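Local atomic coordinates of fatty acid metabolism regulator protein (Bacillus subtilis, PDB entry 1VI0), a protein that represses transcription of genes for fatty acid transport and beta-oxidation, and lets go of its DNA when long-chain fatty acyl-CoA binds. Residues I104-Q107 and L108-Q112; E123-K126 and G127-I131; Q156-F159 and G160-E164. All coordinates share one frame; numbering follows the deposited sequence.

Interaction 1: residues I104-Q107 and L108-Q112; sequences IVTQ and LELRQ. With DCC (dodecyl-coa), chain C.
Arg111, just past the end region of helix 100-109, reaches back to grip the carbonyl of Thr106 side-on. Its NE lies 3.0 Å from Thr106 O, in the carbonyl plane, while NH2 reaches the same oxygen from above that plane; the oxygen itself sits at the edge of the guanidinium, close to its plane. The side chain doubles back because CG lies anti to the carbonyl carbon and the chain kinks at chi2 (-99°). One guanidinium face carries the thioester carbon CA1 of dodecyl-CoA, offset toward the rim, and Arg111 CD comes to 3.0 Å from the thioester oxygen OA1. The opposite face lies over Gln107 O. Beside the guanidinium runs the side chain of Gln107, pointing the same way, with amide and guanidinium planes 70° apart. Asp163 ties the two together, forming a salt bridge with Arg111 NH1 and accepting a hydrogen bond from Gln107 NE2. Replacing this arginine with alanine would probably leave Asp163 without its charged mate and Thr106 O without both side-chain donors, opening a gap beside the thioester. Further out, the widened turn probably leaves Thr106 O to the arginine: Leu110 N bonds Val105 O at 2.8 Å, and Ile104 O accepts from both Leu108 N and Glu109 N. Val105 CG1 also meets Leu110 CD1 at 4.1 Å, where both side chains pack on helix 52-75. A pi-type turn near the end of helix 100-109, with an arginine folded back onto it, here lines the acyl-CoA pocket of a TetR-family regulator.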
loop_
_atom_site.group_PDB
_atom_site.type_symbol
_atom_site.label_atom_id
_atom_site.label_comp_id
_atom_site.label_asym_id
_atom_site.label_seq_id
_atom_site.Cartn_x
_atom_site.Cartn_y
_atom_site.Cartn_z
ATOM N N ILE A 104 -12.749 0.164 -4.243
ATOM C CA ILE A 104 -12.095 -0.893 -5.035
ATOM C C ILE A 104 -11.118 -0.188 -6.006
ATOM O O ILE A 104 -9.969 -0.582 -6.152
ATOM C CB ILE A 104 -13.092 -1.752 -5.796
ATOM C CG1 ILE A 104 -13.781 -2.758 -4.847
ATOM C CG2 ILE A 104 -12.340 -2.573 -6.895
ATOM C CD1 ILE A 104 -14.997 -3.439 -5.447
ATOM N N VAL A 105 -11.572 0.942 -6.524
ATOM C CA VAL A 105 -10.710 1.727 -7.437
ATOM C C VAL A 105 -9.473 2.227 -6.713
ATOM O O VAL A 105 -8.349 1.929 -7.142
ATOM C CB VAL A 105 -11.473 2.816 -8.150
ATOM C CG1 VAL A 105 -10.505 3.810 -8.866
ATOM C CG2 VAL A 105 -12.479 2.293 -9.179
ATOM N N THR A 106 -9.607 2.852 -5.526
ATOM C CA THR A 106 -8.511 3.419 -4.793
ATOM C C THR A 106 -7.569 2.371 -4.231
ATOM O O THR A 106 -6.360 2.598 -4.257
ATOM C CB THR A 106 -8.925 4.418 -3.702
ATOM O OG1 THR A 106 -9.685 3.688 -2.709
ATOM C CG2 THR A 106 -9.801 5.553 -4.253
ATOM N N GLN A 107 -8.073 1.231 -3.717
ATOM C CA GLN A 107 -7.248 0.245 -3.091
ATOM C C GLN A 107 -6.645 -0.801 -4.013
ATOM O O GLN A 107 -5.614 -1.415 -3.674
ATOM C CB GLN A 107 -8.008 -0.456 -1.957
ATOM C CG GLN A 107 -8.528 0.530 -0.926
ATOM C CD GLN A 107 -7.563 1.596 -0.481
ATOM O OE1 GLN A 107 -7.727 2.755 -0.844
ATOM N NE2 GLN A 107 -6.564 1.296 0.329
ATOM N N LEU A 108 -7.288 -0.967 -5.169
ATOM C CA LEU A 108 -6.844 -1.959 -6.120
ATOM C C LEU A 108 -6.553 -1.384 -7.495
ATOM O O LEU A 108 -5.377 -1.455 -7.924
ATOM C CB LEU A 108 -7.902 -3.069 -6.276
ATOM C CG LEU A 108 -7.757 -4.368 -5.512
ATOM C CD1 LEU A 108 -6.799 -4.346 -4.360
ATOM C CD2 LEU A 108 -9.153 -4.867 -5.043
ATOM N N GLU A 109 -7.541 -0.796 -8.155
ATOM C CA GLU A 109 -7.368 -0.382 -9.555
ATOM C C GLU A 109 -6.427 0.736 -9.851
ATOM O O GLU A 109 -5.822 0.793 -10.940
ATOM C CB GLU A 109 -8.755 -0.181 -10.193
ATOM C CG GLU A 109 -9.633 -1.437 -10.047
ATOM C CD GLU A 109 -9.050 -2.664 -10.694
ATOM O OE1 GLU A 109 -8.189 -2.559 -11.631
ATOM O OE2 GLU A 109 -9.413 -3.770 -10.277
ATOM N N LEU A 110 -6.231 1.719 -8.998
ATOM C CA LEU A 110 -5.288 2.788 -9.203
ATOM C C LEU A 110 -3.864 2.355 -8.931
ATOM O O LEU A 110 -2.934 3.143 -9.217
ATOM C CB LEU A 110 -5.653 3.971 -8.289
ATOM C CG LEU A 110 -6.539 5.043 -8.886
ATOM C CD1 LEU A 110 -7.148 5.942 -7.806
ATOM C CD2 LEU A 110 -5.827 5.859 -9.935
ATOM N N ARG A 111 -3.595 1.166 -8.431
ATOM C CA ARG A 111 -2.283 0.696 -8.034
ATOM C C ARG A 111 -1.526 0.047 -9.207
ATOM O O ARG A 111 -1.133 -1.126 -9.118
ATOM C CB ARG A 111 -2.402 -0.318 -6.883
ATOM C CG ARG A 111 -3.371 0.094 -5.773
ATOM C CD ARG A 111 -2.727 0.708 -4.556
ATOM N NE ARG A 111 -3.668 1.494 -3.760
ATOM C CZ ARG A 111 -3.588 1.801 -2.482
ATOM N NH1 ARG A 111 -2.566 1.377 -1.744
ATOM N NH2 ARG A 111 -4.518 2.563 -1.914
ATOM N N GLN A 112 -1.478 0.785 -10.298
ATOM C CA GLN A 112 -0.849 0.302 -11.535
ATOM C C GLN A 112 0.657 0.227 -11.284
ATOM O O GLN A 112 1.187 1.088 -10.573
ATOM C CB GLN A 112 -1.222 1.225 -12.683
ATOM C CG GLN A 112 -2.731 1.238 -12.985
ATOM C CD GLN A 112 -3.234 -0.137 -13.400
ATOM O OE1 GLN A 112 -2.604 -0.839 -14.204
ATOM N NE2 GLN A 112 -4.357 -0.569 -12.838
HETATM C C2 DCC C . 14.532 10.046 3.455
HETATM C C4 DCC C . 13.064 10.445 1.802
HETATM C C5 DCC C . 12.018 9.860 2.478
HETATM C C6 DCC C . 12.355 9.306 3.733
HETATM C C8 DCC C . 11.219 10.562 0.650
HETATM C C10 DCC C . -8.755 9.869 -1.876
HETATM C C11 DCC C . -10.132 9.733 -2.549
HETATM C C12 DCC C . -10.100 9.940 -4.060
HETATM N N9 DCC C . 12.555 10.880 0.613
HETATM N N7 DCC C . 10.858 9.919 1.732
HETATM N N3 DCC C . 14.332 10.589 2.243
HETATM N N1 DCC C . 13.601 9.453 4.233
HETATM N N6 DCC C . 11.439 8.672 4.465
HETATM C "C1'" DCC C . 13.309 11.705 -0.400
HETATM C "C2'" DCC C . 12.968 11.363 -1.867
HETATM O "O2'" DCC C . 14.004 10.450 -2.316
HETATM C "C3'" DCC C . 13.225 12.741 -2.563
HETATM O "O3'" DCC C . 14.676 12.983 -2.560
HETATM C "C4'" DCC C . 12.597 13.696 -1.471
HETATM O "O4'" DCC C . 12.776 13.027 -0.222
HETATM C "C5'" DCC C . 11.162 14.034 -1.806
HETATM O "O5'" DCC C . 10.341 12.863 -2.086
HETATM P P1 DCC C . 8.899 12.641 -1.448
HETATM O O11 DCC C . 8.358 11.406 -1.973
HETATM O O12 DCC C . 9.023 12.818 0.099
HETATM O O6 DCC C . 8.078 13.886 -1.878
HETATM P P2 DCC C . 7.699 13.931 -3.348
HETATM O O21 DCC C . 6.631 14.995 -3.441
HETATM O O22 DCC C . 8.915 14.029 -4.165
HETATM O O7 DCC C . 6.953 12.552 -3.772
HETATM C CPA DCC C . 5.489 12.446 -3.478
HETATM C CPB DCC C . 4.968 11.055 -3.945
HETATM C CP8 DCC C . 5.950 9.957 -3.498
HETATM C CP7 DCC C . 4.941 11.087 -5.469
HETATM C CP9 DCC C . 3.563 10.798 -3.535
HETATM O OP3 DCC C . 6.251 10.052 -2.145
HETATM C CP6 DCC C . 5.474 8.557 -3.833
HETATM O OP2 DCC C . 5.342 8.220 -5.001
HETATM N NP2 DCC C . 5.265 7.806 -2.787
HETATM C CP5 DCC C . 4.745 6.385 -2.946
HETATM C CP4 DCC C . 3.195 6.511 -2.676
HETATM C CP3 DCC C . 2.490 5.188 -3.029
HETATM O OP1 DCC C . 2.563 4.740 -4.172
HETATM N NP1 DCC C . 1.885 4.599 -2.050
HETATM C CP2 DCC C . 1.165 3.309 -2.129
HETATM C CP1 DCC C . -0.262 3.699 -1.879
HETATM S S DCC C . -0.927 5.095 -2.815
HETATM P P3 DCC C . 15.586 13.591 -3.738
HETATM O O31 DCC C . 15.101 13.054 -5.010
HETATM O O32 DCC C . 15.488 15.059 -3.711
HETATM O O33 DCC C . 16.957 13.108 -3.352
HETATM C CA1 DCC C . -1.424 4.264 -4.345
HETATM C CA2 DCC C . -2.469 5.087 -5.164
HETATM O OA1 DCC C . -1.032 3.159 -4.644
HETATM C CA3 DCC C . -3.901 4.928 -4.620
HETATM C CA4 DCC C . -4.649 6.137 -4.195
HETATM C CA5 DCC C . -4.757 6.324 -2.698
HETATM C CA6 DCC C . -6.081 6.900 -2.228
HETATM C CA7 DCC C . -6.029 8.322 -1.716
HETATM C CA8 DCC C . -6.924 8.708 -0.594
HETATM C CA9 DCC C . -8.426 8.736 -0.892
#

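Interaction 2: residues E123-K126 and G127-I131; sequences EILK and GYLNI. With DCC (dodecyl-coa), chain C.
Leu125 and Leu129 meet one helical turn apart because their first torsions differ: Leu125 CG is anti to the backbone N (chi1 -173°), whereas Leu129 CG is anti to the carbonyl carbon (chi1 -54°). The two branch points come within 3.9 Å, Leu125 CG to Leu129 CG, with the side chains crossing at a slant. Leu125 splits its methyls between two tasks. CD1 approaches the Tyr128 ring at its edge, 4.2 Å from CD2, and CD2 turns to the ligand, 3.8 Å from the pantetheine carbon CP4 of dodecyl-CoA. Leu129 CD1 touches the same arm farther toward the phosphates, at 3.5 Å from the methyl CP9, and the leucine pair gives the pantetheine an apolar surface to lie against. Lys126 has its CG beside the backbone N and runs nearly extended until a bend at chi4. Its methylenes pass along the dimethyl end of the pantetheine, and its ammonium group ends at the diphosphate. The approach there is tighter than a normal non-bonded contact, so the exact pairing is doubtful, although a positive charge beside the diphosphate is electrostatically reasonable. Regular helical bonds set the spacing of these side chains: Leu129 N to Leu125 O at 3.0 Å, and Asn130 N to Lys126 O at 2.8 Å. Both segments belong to helix 115-141, which forms one wall of the ligand pocket. Tyr128 points into the bundle, its OH hydrogen-bonded to His92 and its ring edge-to-face with Phe67. Leu125 and Leu129 both pack on Phe159 of helix 151-171, while Ile124 and Ile131 lean on helix 52-75.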
loop_
_atom_site.group_PDB
_atom_site.type_symbol
_atom_site.label_atom_id
_atom_site.label_comp_id
_atom_site.label_asym_id
_atom_site.label_seq_id
_atom_site.Cartn_x
_atom_site.Cartn_y
_atom_site.Cartn_z
ATOM N N GLU A 123 1.601 11.694 -8.267
ATOM C CA GLU A 123 1.712 13.145 -8.183
ATOM C C GLU A 123 0.417 13.750 -7.643
ATOM O O GLU A 123 0.447 14.708 -6.879
ATOM C CB GLU A 123 2.111 13.690 -9.552
ATOM C CG GLU A 123 2.254 15.130 -9.779
ATOM C CD GLU A 123 3.319 15.856 -9.000
ATOM O OE1 GLU A 123 3.012 16.953 -8.442
ATOM O OE2 GLU A 123 4.448 15.342 -8.911
ATOM N N ILE A 124 -0.732 13.093 -7.859
ATOM C CA ILE A 124 -2.018 13.555 -7.331
ATOM C C ILE A 124 -2.100 13.321 -5.813
ATOM O O ILE A 124 -2.759 14.064 -5.079
ATOM C CB ILE A 124 -3.182 12.885 -8.051
ATOM C CG1 ILE A 124 -3.272 13.404 -9.528
ATOM C CG2 ILE A 124 -4.527 13.066 -7.382
ATOM C CD1 ILE A 124 -4.131 12.441 -10.358
ATOM N N LEU A 125 -1.369 12.350 -5.319
ATOM C CA LEU A 125 -1.352 12.073 -3.861
ATOM C C LEU A 125 -0.673 13.156 -3.070
ATOM O O LEU A 125 -0.931 13.441 -1.881
ATOM C CB LEU A 125 -0.654 10.722 -3.700
ATOM C CG LEU A 125 -0.646 10.113 -2.297
ATOM C CD1 LEU A 125 -2.093 9.885 -1.876
ATOM C CD2 LEU A 125 0.138 8.799 -2.329
ATOM N N LYS A 126 0.312 13.821 -3.742
ATOM C CA LYS A 126 1.076 14.876 -3.115
ATOM C C LYS A 126 0.257 15.910 -2.373
ATOM O O LYS A 126 0.710 16.257 -1.270
ATOM C CB LYS A 126 2.051 15.547 -4.123
ATOM C CG LYS A 126 3.103 14.547 -4.596
ATOM C CD LYS A 126 4.281 15.163 -5.317
ATOM C CE LYS A 126 4.917 14.209 -6.303
ATOM N NZ LYS A 126 6.356 13.938 -6.076
ATOM N N GLY A 127 -0.885 16.338 -2.871
ATOM C CA GLY A 127 -1.734 17.334 -2.193
ATOM C C GLY A 127 -2.143 16.839 -0.808
ATOM O O GLY A 127 -2.142 17.575 0.165
ATOM N N TYR A 128 -2.557 15.578 -0.746
ATOM C CA TYR A 128 -2.944 15.014 0.578
ATOM C C TYR A 128 -1.737 14.888 1.475
ATOM O O TYR A 128 -1.850 15.214 2.682
ATOM C CB TYR A 128 -3.631 13.711 0.268
ATOM C CG TYR A 128 -4.220 12.908 1.372
ATOM C CD1 TYR A 128 -5.025 13.510 2.369
ATOM C CD2 TYR A 128 -4.058 11.562 1.412
ATOM C CE1 TYR A 128 -5.581 12.724 3.367
ATOM C CE2 TYR A 128 -4.618 10.766 2.390
ATOM C CZ TYR A 128 -5.389 11.351 3.344
ATOM O OH TYR A 128 -5.867 10.590 4.381
ATOM N N LEU A 129 -0.642 14.323 1.019
ATOM C CA LEU A 129 0.556 14.199 1.851
ATOM C C LEU A 129 0.984 15.560 2.385
ATOM O O LEU A 129 1.485 15.684 3.497
ATOM C CB LEU A 129 1.653 13.482 1.101
ATOM C CG LEU A 129 1.233 12.108 0.520
ATOM C CD1 LEU A 129 2.411 11.508 -0.254
ATOM C CD2 LEU A 129 0.792 11.174 1.628
ATOM N N ASN A 130 0.853 16.598 1.541
ATOM C CA ASN A 130 1.178 17.967 1.945
ATOM C C ASN A 130 0.325 18.366 3.185
ATOM O O ASN A 130 0.857 19.019 4.041
ATOM C CB ASN A 130 0.900 18.974 0.857
ATOM C CG ASN A 130 1.911 19.047 -0.248
ATOM O OD1 ASN A 130 1.595 19.596 -1.341
ATOM N ND2 ASN A 130 3.089 18.516 -0.047
ATOM N N ILE A 131 -0.949 17.971 3.184
ATOM C CA ILE A 131 -1.827 18.275 4.345
ATOM C C ILE A 131 -1.292 17.615 5.586
ATOM O O ILE A 131 -1.156 18.304 6.656
ATOM C CB ILE A 131 -3.276 17.872 4.046
ATOM C CG1 ILE A 131 -3.869 18.853 3.033
ATOM C CG2 ILE A 131 -4.096 17.872 5.342
ATOM C CD1 ILE A 131 -5.226 18.401 2.529
HETATM C C2 DCC C . 14.532 10.046 3.455
HETATM C C4 DCC C . 13.064 10.445 1.802
HETATM C C5 DCC C . 12.018 9.860 2.478
HETATM C C6 DCC C . 12.355 9.306 3.733
HETATM C C8 DCC C . 11.219 10.562 0.650
HETATM C C10 DCC C . -8.755 9.869 -1.876
HETATM C C11 DCC C . -10.132 9.733 -2.549
HETATM C C12 DCC C . -10.100 9.940 -4.060
HETATM N N9 DCC C . 12.555 10.880 0.613
HETATM N N7 DCC C . 10.858 9.919 1.732
HETATM N N3 DCC C . 14.332 10.589 2.243
HETATM N N1 DCC C . 13.601 9.453 4.233
HETATM N N6 DCC C . 11.439 8.672 4.465
HETATM C "C1'" DCC C . 13.309 11.705 -0.400
HETATM C "C2'" DCC C . 12.968 11.363 -1.867
HETATM O "O2'" DCC C . 14.004 10.450 -2.316
HETATM C "C3'" DCC C . 13.225 12.741 -2.563
HETATM O "O3'" DCC C . 14.676 12.983 -2.560
HETATM C "C4'" DCC C . 12.597 13.696 -1.471
HETATM O "O4'" DCC C . 12.776 13.027 -0.222
HETATM C "C5'" DCC C . 11.162 14.034 -1.806
HETATM O "O5'" DCC C . 10.341 12.863 -2.086
HETATM P P1 DCC C . 8.899 12.641 -1.448
HETATM O O11 DCC C . 8.358 11.406 -1.973
HETATM O O12 DCC C . 9.023 12.818 0.099
HETATM O O6 DCC C . 8.078 13.886 -1.878
HETATM P P2 DCC C . 7.699 13.931 -3.348
HETATM O O21 DCC C . 6.631 14.995 -3.441
HETATM O O22 DCC C . 8.915 14.029 -4.165
HETATM O O7 DCC C . 6.953 12.552 -3.772
HETATM C CPA DCC C . 5.489 12.446 -3.478
HETATM C CPB DCC C . 4.968 11.055 -3.945
HETATM C CP8 DCC C . 5.950 9.957 -3.498
HETATM C CP7 DCC C . 4.941 11.087 -5.469
HETATM C CP9 DCC C . 3.563 10.798 -3.535
HETATM O OP3 DCC C . 6.251 10.052 -2.145
HETATM C CP6 DCC C . 5.474 8.557 -3.833
HETATM O OP2 DCC C . 5.342 8.220 -5.001
HETATM N NP2 DCC C . 5.265 7.806 -2.787
HETATM C CP5 DCC C . 4.745 6.385 -2.946
HETATM C CP4 DCC C . 3.195 6.511 -2.676
HETATM C CP3 DCC C . 2.490 5.188 -3.029
HETATM O OP1 DCC C . 2.563 4.740 -4.172
HETATM N NP1 DCC C . 1.885 4.599 -2.050
HETATM C CP2 DCC C . 1.165 3.309 -2.129
HETATM C CP1 DCC C . -0.262 3.699 -1.879
HETATM S S DCC C . -0.927 5.095 -2.815
HETATM P P3 DCC C . 15.586 13.591 -3.738
HETATM O O31 DCC C . 15.101 13.054 -5.010
HETATM O O32 DCC C . 15.488 15.059 -3.711
HETATM O O33 DCC C . 16.957 13.108 -3.352
HETATM C CA1 DCC C . -1.424 4.264 -4.345
HETATM C CA2 DCC C . -2.469 5.087 -5.164
HETATM O OA1 DCC C . -1.032 3.159 -4.644
HETATM C CA3 DCC C . -3.901 4.928 -4.620
HETATM C CA4 DCC C . -4.649 6.137 -4.195
HETATM C CA5 DCC C . -4.757 6.324 -2.698
HETATM C CA6 DCC C . -6.081 6.900 -2.228
HETATM C CA7 DCC C . -6.029 8.322 -1.716
HETATM C CA8 DCC C . -6.924 8.708 -0.594
HETATM C CA9 DCC C . -8.426 8.736 -0.892
#

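Interaction 3: residues Q156-F159 and G160-E164; sequences QMIF and GTIDE. With DCC (dodecyl-coa), chain C.
Within helix 151-171, Gln156 O accepts from Gly160 N at 2.8 Å, while the Gln156 side chain, extended beyond CG, reads the adenine of dodecyl-CoA. The amide gives and takes: NE2 donates to N7 of the base at 3.0 Å (163°), and OE1 accepts from the amino nitrogen N6 at 3.2 Å, a pairing that fixes which way round the amide lies. Met157, a selenomethionine, offers its carbonyl O to Thr161 N at 2.9 Å. Ile158 CG2 lies 3.8 Å from Ile162 CD1, the two side chains running alongside each other and pointing the same way from successive turns. Phe159 directs CG anti to its backbone N (chi1 178°), which presents the ring edge to the ligand, CE2 lying 3.9 Å from CP1 next to the thioester sulfur. Over one ring face sits Asp163 CB, offset toward the rim, and the carboxylate runs nearly parallel to the ring, 9° apart; its oxygens are engaged by Arg111 and Gln107. At Gly160 a beta carbon would clash with Gln156 O. This part of the helix is enclosed on several sides: Ile158 and Ile162 face helix 81-97, Phe159 rests on helix 115-141, Met157 and Thr161 touch helix 182-191, and Glu164 packs on Gly160 of the second subunit and makes a salt bridge with Arg111 of that subunit.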
loop_
_atom_site.group_PDB
_atom_site.type_symbol
_atom_site.label_atom_id
_atom_site.label_comp_id
_atom_site.label_asym_id
_atom_site.label_seq_id
_atom_site.Cartn_x
_atom_site.Cartn_y
_atom_site.Cartn_z
ATOM N N GLN A 156 4.563 9.097 6.108
ATOM C CA GLN A 156 4.482 7.732 5.487
ATOM C C GLN A 156 3.798 6.816 6.490
ATOM O O GLN A 156 3.000 5.956 6.062
ATOM C CB GLN A 156 5.921 7.353 5.137
ATOM C CG GLN A 156 6.290 8.177 3.872
ATOM C CD GLN A 156 7.799 8.245 3.657
ATOM O OE1 GLN A 156 8.594 7.377 4.013
ATOM N NE2 GLN A 156 8.197 9.263 2.869
HETATM N N MSE A 157 4.140 6.918 7.744
HETATM C CA MSE A 157 3.450 6.087 8.773
HETATM C C MSE A 157 1.977 6.433 8.787
HETATM O O MSE A 157 1.096 5.487 8.775
HETATM C CB MSE A 157 4.078 6.280 10.135
HETATM C CG MSE A 157 3.456 5.503 11.260
HETATM SE SE MSE A 157 4.008 5.475 13.068
HETATM C CE MSE A 157 3.697 7.267 13.667
ATOM N N ILE A 158 1.591 7.692 8.835
ATOM C CA ILE A 158 0.178 8.064 8.930
ATOM C C ILE A 158 -0.608 7.599 7.748
ATOM O O ILE A 158 -1.620 6.893 7.799
ATOM C CB ILE A 158 -0.005 9.596 9.151
ATOM C CG1 ILE A 158 0.632 9.942 10.500
ATOM C CG2 ILE A 158 -1.448 9.973 9.046
ATOM C CD1 ILE A 158 0.748 11.443 10.711
ATOM N N PHE A 159 -0.088 7.960 6.546
ATOM C CA PHE A 159 -0.792 7.553 5.342
ATOM C C PHE A 159 -0.745 6.033 5.144
ATOM O O PHE A 159 -1.848 5.508 4.870
ATOM C CB PHE A 159 -0.200 8.270 4.117
ATOM C CG PHE A 159 -0.853 7.847 2.855
ATOM C CD1 PHE A 159 -2.112 8.247 2.501
ATOM C CD2 PHE A 159 -0.200 6.875 2.047
ATOM C CE1 PHE A 159 -2.715 7.821 1.328
ATOM C CE2 PHE A 159 -0.810 6.448 0.887
ATOM C CZ PHE A 159 -2.065 6.880 0.544
ATOM N N GLY A 160 0.359 5.365 5.455
ATOM C CA GLY A 160 0.395 3.873 5.203
ATOM C C GLY A 160 -0.558 3.170 6.190
ATOM O O GLY A 160 -1.177 2.192 5.743
ATOM N N THR A 161 -0.658 3.663 7.405
ATOM C CA THR A 161 -1.557 3.055 8.425
ATOM C C THR A 161 -3.009 3.249 8.004
ATOM O O THR A 161 -3.778 2.293 7.884
ATOM C CB THR A 161 -1.279 3.701 9.784
ATOM O OG1 THR A 161 0.035 3.312 10.226
ATOM C CG2 THR A 161 -2.322 3.309 10.834
ATOM N N ILE A 162 -3.404 4.449 7.582
ATOM C CA ILE A 162 -4.723 4.734 7.109
ATOM C C ILE A 162 -5.116 3.856 5.917
ATOM O O ILE A 162 -6.080 3.062 5.835
ATOM C CB ILE A 162 -4.912 6.222 6.749
ATOM C CG1 ILE A 162 -4.735 7.122 8.000
ATOM C CG2 ILE A 162 -6.314 6.423 6.174
ATOM C CD1 ILE A 162 -4.710 8.636 7.656
ATOM N N ASP A 163 -4.154 3.848 4.939
ATOM C CA ASP A 163 -4.326 3.154 3.710
ATOM C C ASP A 163 -4.368 1.629 3.878
ATOM O O ASP A 163 -5.331 1.009 3.324
ATOM C CB ASP A 163 -3.161 3.506 2.744
ATOM C CG ASP A 163 -3.369 2.911 1.377
ATOM O OD1 ASP A 163 -4.430 3.228 0.739
ATOM O OD2 ASP A 163 -2.433 2.266 0.826
ATOM N N GLU A 164 -3.574 1.100 4.809
ATOM C CA GLU A 164 -3.595 -0.399 4.971
ATOM C C GLU A 164 -4.883 -0.770 5.729
ATOM O O GLU A 164 -5.393 -1.893 5.491
ATOM C CB GLU A 164 -2.361 -0.858 5.729
ATOM C CG GLU A 164 -2.343 -2.344 6.057
ATOM C CD GLU A 164 -2.303 -3.214 4.796
ATOM O OE1 GLU A 164 -1.942 -2.738 3.722
ATOM O OE2 GLU A 164 -2.704 -4.398 4.968
HETATM C C2 DCC C . 14.532 10.046 3.455
HETATM C C4 DCC C . 13.064 10.445 1.802
HETATM C C5 DCC C . 12.018 9.860 2.478
HETATM C C6 DCC C . 12.355 9.306 3.733
HETATM C C8 DCC C . 11.219 10.562 0.650
HETATM C C10 DCC C . -8.755 9.869 -1.876
HETATM C C11 DCC C . -10.132 9.733 -2.549
HETATM C C12 DCC C . -10.100 9.940 -4.060
HETATM N N9 DCC C . 12.555 10.880 0.613
HETATM N N7 DCC C . 10.858 9.919 1.732
HETATM N N3 DCC C . 14.332 10.589 2.243
HETATM N N1 DCC C . 13.601 9.453 4.233
HETATM N N6 DCC C . 11.439 8.672 4.465
HETATM C "C1'" DCC C . 13.309 11.705 -0.400
HETATM C "C2'" DCC C . 12.968 11.363 -1.867
HETATM O "O2'" DCC C . 14.004 10.450 -2.316
HETATM C "C3'" DCC C . 13.225 12.741 -2.563
HETATM O "O3'" DCC C . 14.676 12.983 -2.560
HETATM C "C4'" DCC C . 12.597 13.696 -1.471
HETATM O "O4'" DCC C . 12.776 13.027 -0.222
HETATM C "C5'" DCC C . 11.162 14.034 -1.806
HETATM O "O5'" DCC C . 10.341 12.863 -2.086
HETATM P P1 DCC C . 8.899 12.641 -1.448
HETATM O O11 DCC C . 8.358 11.406 -1.973
HETATM O O12 DCC C . 9.023 12.818 0.099
HETATM O O6 DCC C . 8.078 13.886 -1.878
HETATM P P2 DCC C . 7.699 13.931 -3.348
HETATM O O21 DCC C . 6.631 14.995 -3.441
HETATM O O22 DCC C . 8.915 14.029 -4.165
HETATM O O7 DCC C . 6.953 12.552 -3.772
HETATM C CPA DCC C . 5.489 12.446 -3.478
HETATM C CPB DCC C . 4.968 11.055 -3.945
HETATM C CP8 DCC C . 5.950 9.957 -3.498
HETATM C CP7 DCC C . 4.941 11.087 -5.469
HETATM C CP9 DCC C . 3.563 10.798 -3.535
HETATM O OP3 DCC C . 6.251 10.052 -2.145
HETATM C CP6 DCC C . 5.474 8.557 -3.833
HETATM O OP2 DCC C . 5.342 8.220 -5.001
HETATM N NP2 DCC C . 5.265 7.806 -2.787
HETATM C CP5 DCC C . 4.745 6.385 -2.946
HETATM C CP4 DCC C . 3.195 6.511 -2.676
HETATM C CP3 DCC C . 2.490 5.188 -3.029
HETATM O OP1 DCC C . 2.563 4.740 -4.172
HETATM N NP1 DCC C . 1.885 4.599 -2.050
HETATM C CP2 DCC C . 1.165 3.309 -2.129
HETATM C CP1 DCC C . -0.262 3.699 -1.879
HETATM S S DCC C . -0.927 5.095 -2.815
HETATM P P3 DCC C . 15.586 13.591 -3.738
HETATM O O31 DCC C . 15.101 13.054 -5.010
HETATM O O32 DCC C . 15.488 15.059 -3.711
HETATM O O33 DCC C . 16.957 13.108 -3.352
HETATM C CA1 DCC C . -1.424 4.264 -4.345
HETATM C CA2 DCC C . -2.469 5.087 -5.164
HETATM O OA1 DCC C . -1.032 3.159 -4.644
HETATM C CA3 DCC C . -3.901 4.928 -4.620
HETATM C CA4 DCC C . -4.649 6.137 -4.195
HETATM C CA5 DCC C . -4.757 6.324 -2.698
HETATM C CA6 DCC C . -6.081 6.900 -2.228
HETATM C CA7 DCC C . -6.029 8.322 -1.716
HETATM C CA8 DCC C . -6.924 8.708 -0.594
HETATM C CA9 DCC C . -8.426 8.736 -0.892
#

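Interactions 1 and 3 are buried and touch the second subunit; interaction 2 is partly buried, with no other protein chain against its segments. Interaction 1 runs past the end of helix 100-109, the others lie within helices 115-141 and 151-171, yet all line the same dodecyl-CoA site. Interaction 1 sets Arg111 against the thioester and Thr106 and Leu110 along the nearby acyl chain, interaction 2 gives an apolar surface and a charge to the pantetheine and diphosphate, and interaction 3 an amide to the adenine plus an aromatic edge near the sulfur. Polar bonds join interactions 1 and 3 through Asp163. Packing alone joins 2 and 3, Tyr128 CE2 lying 3.6 Å from Phe159 CD1, whereas interactions 1 and 2 do not touch.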